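B-agarase (Saccharophagus degradans, PDB 4BQ2) cleaves the beta-glycosidic linkages of agarose from the ends of its chains, as an exo-beta-agarase of glycoside hydrolase family 50. Local coordinates at residues 648-653 against 694-699; 626-631 against 681-686; 282-287 against 410-415. All coordinates share one frame; numbering follows the deposited sequence.

Contact 1: 648-653 against 694-699; sequences SIIGEF and VGAHWF
Phe-653 and Trp-698 make a T-shaped pair: the six-membered ring of the tryptophan turns its edge to a face of the phenylalanine, with the planes at 86° and CE3 of Trp-698 3.7 Å from CE2 of Phe-653. The phenylalanine gets there with CG lodged between its own backbone N and carbonyl carbon (chi1 72°), which folds the ring back over the neighbouring strand. Meanwhile O of Phe-653 sits above the indole near its rim and takes the N-H of Phe-699 at 2.8 Å.

On the other side of the sheet, Glu-652 and Phe-699 run side by side in the same direction. The carboxylate carbon CD of Glu-652 comes within 3.6 Å of CD2 of Phe-699, and the two planes are inclined by 37°. OE2 is salt-bridged to Arg-603 and OE1 hydrogen-bonded to Tyr-629. The His-697 imidazole lies further back along the same side: CE1 meets the methyl CD1 of Ile-649 at 4.0 Å, NE2 is bonded to Ser-414, and ND1 shares a water with O of Gly-651. Facing helix 673-688 instead, Ile-650 and Ala-696 bring their CB atoms to 3.8 Å.

Between these two layers the backbones pair in parallel. N of Val-694 reaches O of Ser-648, N of Ile-650 reaches O of Gly-695, and N of His-697 reaches O of Ile-650 at 2.8 Å. Beyond Gly-651 the segment 648-653 takes one residue more than 694-699 to reach the next pairing, Phe-653 with Trp-698, and N of Phe-653 makes a weak bond to O of His-697. Strands 648-652 and 693-699 form a beta-alpha-beta crossover through helix 673-688, and with a glutamate at the C-terminal end of the first this is consistent with the (beta/alpha)8 barrel of such glycoside hydrolases.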
# COMPACT_ATOMS: atom_id res chain seq x y z
N SER A 648 -13.69 -0.13 14.22
CA SER A 648 -12.97 -0.27 12.95
C SER A 648 -11.50 0.10 13.18
O SER A 648 -11.16 0.77 14.14
CB SER A 648 -13.60 0.65 11.90
OG SER A 648 -15.00 0.32 11.74
N ILE A 649 -10.62 -0.34 12.29
CA ILE A 649 -9.24 0.08 12.43
C ILE A 649 -8.67 0.31 11.05
O ILE A 649 -9.03 -0.43 10.12
CB ILE A 649 -8.41 -0.93 13.28
CG1 ILE A 649 -7.00 -0.39 13.62
CG2 ILE A 649 -8.35 -2.33 12.64
CD1 ILE A 649 -6.21 -1.32 14.56
N ILE A 650 -7.84 1.35 10.91
CA ILE A 650 -7.01 1.54 9.69
C ILE A 650 -5.72 0.71 9.82
O ILE A 650 -4.92 0.93 10.73
CB ILE A 650 -6.63 3.02 9.51
CG1 ILE A 650 -7.89 3.88 9.24
CG2 ILE A 650 -5.56 3.19 8.39
CD1 ILE A 650 -8.64 3.57 7.93
N GLY A 651 -5.53 -0.27 8.93
CA GLY A 651 -4.37 -1.18 9.05
C GLY A 651 -3.12 -0.57 8.44
O GLY A 651 -1.99 -0.95 8.81
N GLU A 652 -3.35 0.37 7.50
CA GLU A 652 -2.28 1.03 6.70
C GLU A 652 -2.70 2.40 6.21
O GLU A 652 -3.82 2.57 5.73
CB GLU A 652 -1.94 0.19 5.46
CG GLU A 652 -1.48 -1.21 5.82
CD GLU A 652 -1.18 -2.09 4.62
OE1 GLU A 652 -1.10 -1.60 3.46
OE2 GLU A 652 -1.03 -3.28 4.88
N PHE A 653 -1.78 3.36 6.34
CA PHE A 653 -1.77 4.60 5.56
C PHE A 653 -0.31 5.05 5.53
O PHE A 653 0.53 4.52 6.28
CB PHE A 653 -2.65 5.71 6.18
CG PHE A 653 -2.10 6.32 7.46
CD1 PHE A 653 -2.14 5.62 8.67
CD2 PHE A 653 -1.60 7.64 7.47
CE1 PHE A 653 -1.65 6.20 9.85
CE2 PHE A 653 -1.13 8.23 8.65
CZ PHE A 653 -1.15 7.51 9.84
N VAL A 694 -11.12 2.75 16.17
CA VAL A 694 -10.35 2.54 17.40
C VAL A 694 -8.83 2.61 17.27
O VAL A 694 -8.11 2.37 18.26
CB VAL A 694 -10.75 1.25 18.13
CG1 VAL A 694 -12.29 1.22 18.30
CG2 VAL A 694 -10.24 0.00 17.37
N GLY A 695 -8.35 2.95 16.08
CA GLY A 695 -6.91 3.12 15.87
C GLY A 695 -6.53 3.22 14.40
O GLY A 695 -7.36 3.06 13.51
N ALA A 696 -5.25 3.43 14.15
CA ALA A 696 -4.70 3.54 12.78
C ALA A 696 -3.21 3.23 12.83
O ALA A 696 -2.48 3.81 13.64
CB ALA A 696 -4.90 4.96 12.26
N HIS A 697 -2.77 2.34 11.95
CA HIS A 697 -1.36 1.98 11.83
C HIS A 697 -0.80 2.52 10.50
O HIS A 697 -1.45 2.48 9.45
CB HIS A 697 -1.16 0.45 11.90
CG HIS A 697 -1.41 -0.14 13.25
ND1 HIS A 697 -2.15 -1.28 13.45
CD2 HIS A 697 -1.00 0.27 14.49
CE1 HIS A 697 -2.18 -1.57 14.74
NE2 HIS A 697 -1.50 -0.64 15.40
N TRP A 698 0.40 3.06 10.60
CA TRP A 698 1.18 3.58 9.46
C TRP A 698 2.02 2.50 8.84
O TRP A 698 2.68 1.69 9.55
CB TRP A 698 2.08 4.69 10.03
CG TRP A 698 3.23 5.12 9.17
CD1 TRP A 698 4.40 4.43 8.93
CD2 TRP A 698 3.31 6.32 8.44
NE1 TRP A 698 5.22 5.16 8.08
CE2 TRP A 698 4.56 6.33 7.76
CE3 TRP A 698 2.43 7.41 8.27
CZ2 TRP A 698 4.96 7.39 6.96
CZ3 TRP A 698 2.83 8.45 7.47
CH2 TRP A 698 4.09 8.45 6.84
N PHE A 699 2.00 2.45 7.50
CA PHE A 699 2.82 1.50 6.76
C PHE A 699 3.96 2.30 6.13
O PHE A 699 3.71 3.10 5.21
CB PHE A 699 1.96 0.86 5.64
CG PHE A 699 2.64 -0.29 4.93
CD1 PHE A 699 3.59 -0.04 3.93
CD2 PHE A 699 2.33 -1.62 5.24
CE1 PHE A 699 4.21 -1.10 3.26
CE2 PHE A 699 2.95 -2.69 4.58
CZ PHE A 699 3.91 -2.43 3.59
O HOH W 1 -2.16 -2.78 11.14

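Contact 2: 626-631 against 681-686; sequences YNSYKE and KDYMQS
Tyr-683 plugs helix 673-688 into the loop that leaves strand 624-627, meeting Ser-628, Lys-630 and Glu-631. This is the packing of an outer helix against a strand-to-helix loop, as expected in a beta-alpha barrel. Within this loop the tyrosine meets mainly backbone, the carbonyl oxygens of Ser-628, Lys-630 and Glu-631.

The path starts at the helix backbone, where CA of Tyr-683 makes a CA-H...O contact with O of Glu-631 and CB lies 3.7 Å from that same oxygen. CG stands anti to the backbone N (chi1 -168°), which carries the ring away from the helix and across to the loop. One long side of the ring then runs along the carbonyl of Lys-630: CD2 is 3.2 Å from O of Lys-630 and CE2 3.3 Å, with the oxygen near the ring plane at the edge. Further out, CZ comes to 3.5 Å from O of Ser-628, also at the edge. The same ring is stacked with that of Phe-653, so it is held by an aromatic neighbour as well as by these oxygens.

Charged groups around the tyrosine look elsewhere. Glu-631 pairs with Lys-180 and Asp-682 bonds to His-178, two residues within the range of the N-terminal CBM-like domain, so both sides of this contact also reach that domain. Ser-686, one helical turn beyond Asp-682, ties its hydroxyl to N of Leu-633, adding a second link from helix to loop.

At the tip, OH of Tyr-683 donates to O of Ser-628 at 2.7 Å, in the carbonyl plane and on a lone pair, with a C=O...OH angle of 139°; the same oxygen also takes a weak bond from N of Lys-630.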
# COMPACT_ATOMS: atom_id res chain seq x y z
N TYR A 626 -9.49 -1.78 7.57
CA TYR A 626 -9.40 -1.18 6.24
C TYR A 626 -7.99 -0.59 6.09
O TYR A 626 -7.47 0.02 7.04
CB TYR A 626 -10.39 -0.03 6.07
CG TYR A 626 -11.85 -0.35 6.43
CD1 TYR A 626 -12.73 -0.89 5.48
CD2 TYR A 626 -12.34 -0.12 7.72
CE1 TYR A 626 -14.07 -1.18 5.79
CE2 TYR A 626 -13.67 -0.41 8.06
CZ TYR A 626 -14.52 -0.95 7.09
OH TYR A 626 -15.84 -1.23 7.42
N ASN A 627 -7.41 -0.73 4.91
CA ASN A 627 -6.16 -0.01 4.55
C ASN A 627 -6.63 1.16 3.66
O ASN A 627 -7.30 0.91 2.67
CB ASN A 627 -5.25 -0.93 3.72
CG ASN A 627 -4.71 -2.08 4.54
OD1 ASN A 627 -4.83 -2.08 5.76
ND2 ASN A 627 -4.15 -3.09 3.87
N SER A 628 -6.28 2.40 4.00
CA SER A 628 -6.81 3.54 3.26
C SER A 628 -5.70 4.56 3.03
O SER A 628 -5.37 5.38 3.92
CB SER A 628 -8.04 4.17 3.96
OG SER A 628 -8.63 5.20 3.14
N TYR A 629 -5.11 4.49 1.84
CA TYR A 629 -4.05 5.40 1.48
C TYR A 629 -4.66 6.62 0.80
O TYR A 629 -4.76 6.68 -0.42
CB TYR A 629 -3.07 4.70 0.56
CG TYR A 629 -2.26 3.58 1.23
CD1 TYR A 629 -1.12 3.88 1.97
CD2 TYR A 629 -2.59 2.25 1.05
CE1 TYR A 629 -0.36 2.87 2.55
CE2 TYR A 629 -1.84 1.23 1.64
CZ TYR A 629 -0.71 1.56 2.38
OH TYR A 629 0.07 0.55 2.95
N LYS A 630 -5.01 7.60 1.61
CA LYS A 630 -5.65 8.84 1.17
C LYS A 630 -5.10 9.90 2.12
O LYS A 630 -4.30 9.58 3.01
CB LYS A 630 -7.20 8.74 1.37
CG LYS A 630 -7.87 7.54 0.71
CD LYS A 630 -7.84 7.62 -0.83
CE LYS A 630 -8.38 6.31 -1.39
NZ LYS A 630 -7.86 5.96 -2.73
N GLU A 631 -5.49 11.14 1.92
CA GLU A 631 -5.13 12.23 2.85
C GLU A 631 -5.90 12.26 4.18
O GLU A 631 -5.49 12.91 5.15
CB GLU A 631 -5.18 13.58 2.10
CG GLU A 631 -4.04 13.59 1.05
CD GLU A 631 -3.97 14.87 0.18
OE1 GLU A 631 -4.41 15.95 0.64
OE2 GLU A 631 -3.41 14.78 -0.94
N LYS A 681 -0.44 14.48 10.53
CA LYS A 681 -1.32 15.07 11.52
C LYS A 681 -2.76 15.24 11.03
O LYS A 681 -3.72 14.98 11.78
CB LYS A 681 -0.72 16.38 12.03
CG LYS A 681 0.51 16.14 12.93
CD LYS A 681 1.03 17.41 13.57
CE LYS A 681 1.55 18.41 12.54
NZ LYS A 681 2.35 19.40 13.28
N ASP A 682 -2.91 15.61 9.77
CA ASP A 682 -4.24 15.74 9.16
C ASP A 682 -4.94 14.40 9.04
O ASP A 682 -6.14 14.29 9.36
CB ASP A 682 -4.20 16.34 7.76
CG ASP A 682 -3.83 17.84 7.73
OD1 ASP A 682 -3.85 18.57 8.75
OD2 ASP A 682 -3.49 18.29 6.63
N TYR A 683 -4.21 13.40 8.55
CA TYR A 683 -4.78 12.08 8.47
C TYR A 683 -5.25 11.57 9.83
O TYR A 683 -6.38 11.11 9.97
CB TYR A 683 -3.77 11.07 7.88
CG TYR A 683 -4.39 9.76 7.51
CD1 TYR A 683 -4.66 8.76 8.50
CD2 TYR A 683 -4.69 9.46 6.19
CE1 TYR A 683 -5.24 7.54 8.14
CE2 TYR A 683 -5.24 8.25 5.84
CZ TYR A 683 -5.53 7.29 6.83
OH TYR A 683 -6.07 6.06 6.47
N MET A 684 -4.34 11.57 10.81
CA MET A 684 -4.70 11.10 12.15
C MET A 684 -5.84 11.90 12.81
O MET A 684 -6.66 11.31 13.53
CB MET A 684 -3.46 11.06 13.05
CG MET A 684 -2.50 9.92 12.71
SD MET A 684 -3.23 8.26 12.69
CE MET A 684 -3.76 8.12 14.40
N GLN A 685 -5.91 13.21 12.56
CA GLN A 685 -7.05 14.00 13.06
C GLN A 685 -8.34 13.45 12.53
O GLN A 685 -9.35 13.40 13.25
CB GLN A 685 -6.97 15.50 12.68
CG GLN A 685 -7.98 16.38 13.45
CD GLN A 685 -7.74 16.33 14.95
OE1 GLN A 685 -6.60 16.44 15.38
NE2 GLN A 685 -8.77 16.11 15.73
N SER A 686 -8.33 13.07 11.25
CA SER A 686 -9.49 12.50 10.60
C SER A 686 -9.92 11.17 11.26
O SER A 686 -11.13 10.89 11.42
CB SER A 686 -9.16 12.28 9.11
OG SER A 686 -10.31 12.02 8.38

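Contact 3: 282-287 against 410-415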
# COMPACT_ATOMS: atom_id res chain seq x y z
N PHE A 282 -6.57 3.19 22.46
CA PHE A 282 -6.67 3.65 21.07
C PHE A 282 -5.32 3.29 20.43
O PHE A 282 -4.24 3.62 20.96
CB PHE A 282 -6.98 5.16 21.00
CG PHE A 282 -7.18 5.67 19.58
CD1 PHE A 282 -6.10 6.15 18.83
CD2 PHE A 282 -8.45 5.71 19.01
CE1 PHE A 282 -6.28 6.62 17.53
CE2 PHE A 282 -8.66 6.17 17.71
CZ PHE A 282 -7.57 6.63 16.96
N ALA A 283 -5.38 2.54 19.33
CA ALA A 283 -4.19 1.93 18.79
C ALA A 283 -3.48 2.85 17.79
O ALA A 283 -4.07 3.29 16.80
CB ALA A 283 -4.55 0.60 18.13
N THR A 284 -2.22 3.16 18.07
CA THR A 284 -1.37 3.84 17.12
C THR A 284 -0.08 3.06 17.03
O THR A 284 0.32 2.40 18.00
CB THR A 284 -1.09 5.29 17.54
OG1 THR A 284 -0.41 5.29 18.81
CG2 THR A 284 -2.43 6.10 17.63
N GLY A 285 0.58 3.12 15.87
CA GLY A 285 1.86 2.41 15.71
C GLY A 285 2.17 2.15 14.24
O GLY A 285 1.47 2.67 13.33
N LEU A 286 3.22 1.35 14.00
CA LEU A 286 3.73 1.14 12.65
C LEU A 286 3.67 -0.31 12.26
O LEU A 286 3.78 -1.21 13.13
CB LEU A 286 5.20 1.60 12.53
CG LEU A 286 5.50 2.97 13.19
CD1 LEU A 286 6.98 3.32 13.03
CD2 LEU A 286 4.61 4.15 12.73
N ASP A 287 3.53 -0.55 10.97
CA ASP A 287 3.51 -1.89 10.42
C ASP A 287 4.92 -2.29 9.98
O ASP A 287 5.75 -1.42 9.73
CB ASP A 287 2.62 -1.92 9.18
CG ASP A 287 1.18 -1.56 9.48
OD1 ASP A 287 0.66 -2.02 10.51
OD2 ASP A 287 0.57 -0.84 8.67
N TRP A 410 7.94 7.94 21.27
CA TRP A 410 7.20 8.61 20.21
C TRP A 410 5.71 8.58 20.50
O TRP A 410 4.92 9.20 19.79
CB TRP A 410 7.46 7.90 18.87
CG TRP A 410 8.90 7.94 18.41
CD1 TRP A 410 9.92 8.71 18.93
CD2 TRP A 410 9.43 7.22 17.32
NE1 TRP A 410 11.08 8.47 18.21
CE2 TRP A 410 10.80 7.55 17.22
CE3 TRP A 410 8.88 6.30 16.41
CZ2 TRP A 410 11.63 6.99 16.26
CZ3 TRP A 410 9.72 5.72 15.44
CH2 TRP A 410 11.07 6.11 15.36
N GLY A 411 5.35 7.85 21.56
CA GLY A 411 3.98 7.87 22.11
C GLY A 411 3.03 6.85 21.51
O GLY A 411 1.83 6.85 21.80
N PHE A 412 3.56 5.94 20.69
CA PHE A 412 2.72 4.95 20.05
C PHE A 412 2.24 3.95 21.06
O PHE A 412 2.99 3.58 21.97
CB PHE A 412 3.47 4.23 18.96
CG PHE A 412 3.63 5.04 17.71
CD1 PHE A 412 2.51 5.48 17.02
CD2 PHE A 412 4.90 5.36 17.23
CE1 PHE A 412 2.63 6.22 15.84
CE2 PHE A 412 5.03 6.10 16.05
CZ PHE A 412 3.90 6.54 15.37
N THR A 413 0.99 3.51 20.92
CA THR A 413 0.44 2.65 21.93
C THR A 413 0.61 1.17 21.54
O THR A 413 0.27 0.27 22.34
CB THR A 413 -1.04 2.95 22.18
OG1 THR A 413 -1.76 2.79 20.97
CG2 THR A 413 -1.26 4.38 22.72
N SER A 414 1.15 0.90 20.35
CA SER A 414 1.33 -0.48 19.89
C SER A 414 2.43 -0.61 18.86
O SER A 414 2.84 0.39 18.27
CB SER A 414 0.04 -0.99 19.22
OG SER A 414 -0.27 -0.25 18.05
N LEU A 415 2.86 -1.87 18.65
CA LEU A 415 3.53 -2.37 17.43
C LEU A 415 2.45 -2.90 16.51
O LEU A 415 1.58 -3.63 16.95
CB LEU A 415 4.51 -3.51 17.79
CG LEU A 415 5.44 -3.21 18.98
CD1 LEU A 415 6.30 -4.42 19.40
CD2 LEU A 415 6.32 -2.00 18.71
O HOH W 2 4.61 0.70 16.36
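A Schellman motif at Gly-411 ends helix 394-410 and sends the chain alongside strand 280-287, where Thr-413 and Ser-414 lock onto Phe-282 and Thr-284. OG1 of Thr-413, set between its backbone N and carbonyl carbon (chi1 59°), works both ways: it donates to O of Phe-282 at 2.6 Å and accepts from N of Thr-284 at 3.0 Å. OG1 of Thr-284 accepts N of Thr-413 at 3.1 Å and is also bonded to Asn-739. O of Thr-284 is gripped by OG of Ser-414 at 2.7 Å, coming from well above the carbonyl plane, and by weaker bonds from N of Thr-413 and N of Ser-414; that OG is also bonded to His-697.

CA of Gly-285 makes a CA-H...O contact with O of Ser-414 at 3.4 Å, and the Phe-412 ring lies by its backbone. The side chains of Leu-286 and Phe-412 cross at about a right angle, CD2 of Leu-286 being 3.6 Å from CZ of Phe-412, while a water joins N of Leu-286 to O of Ser-414.

Helix 729-739 packs on Trp-410 and Phe-412, helix 742-746 covers Phe-282 and Thr-413, and strand 693-699 pairs with strand 280-287.

How the contacts relate
Contact 1 is central, its centre about 8 Å from that of contact 2 and about 9 Å from that of contact 3. Strands 624-627, 648-652, 693-699 and 280-287 run parallel in that order in one sheet. O of Trp-698 is 2.8 Å from N of Asp-287 in contact 3, and OE1 of Glu-652 2.5 Å from OH of Tyr-629 in contact 2. The side chain of Glu-652 is also about 3 Å from a glycerol, probably from the crystallisation liquor; its closeness to Glu-491 and the family fold are consistent with a sugar-binding pocket here. Contacts 2 and 3, centres about 15 Å apart, meet through loose packing of CE of Met-684 on CG2 of Thr-284 (4.0 Å).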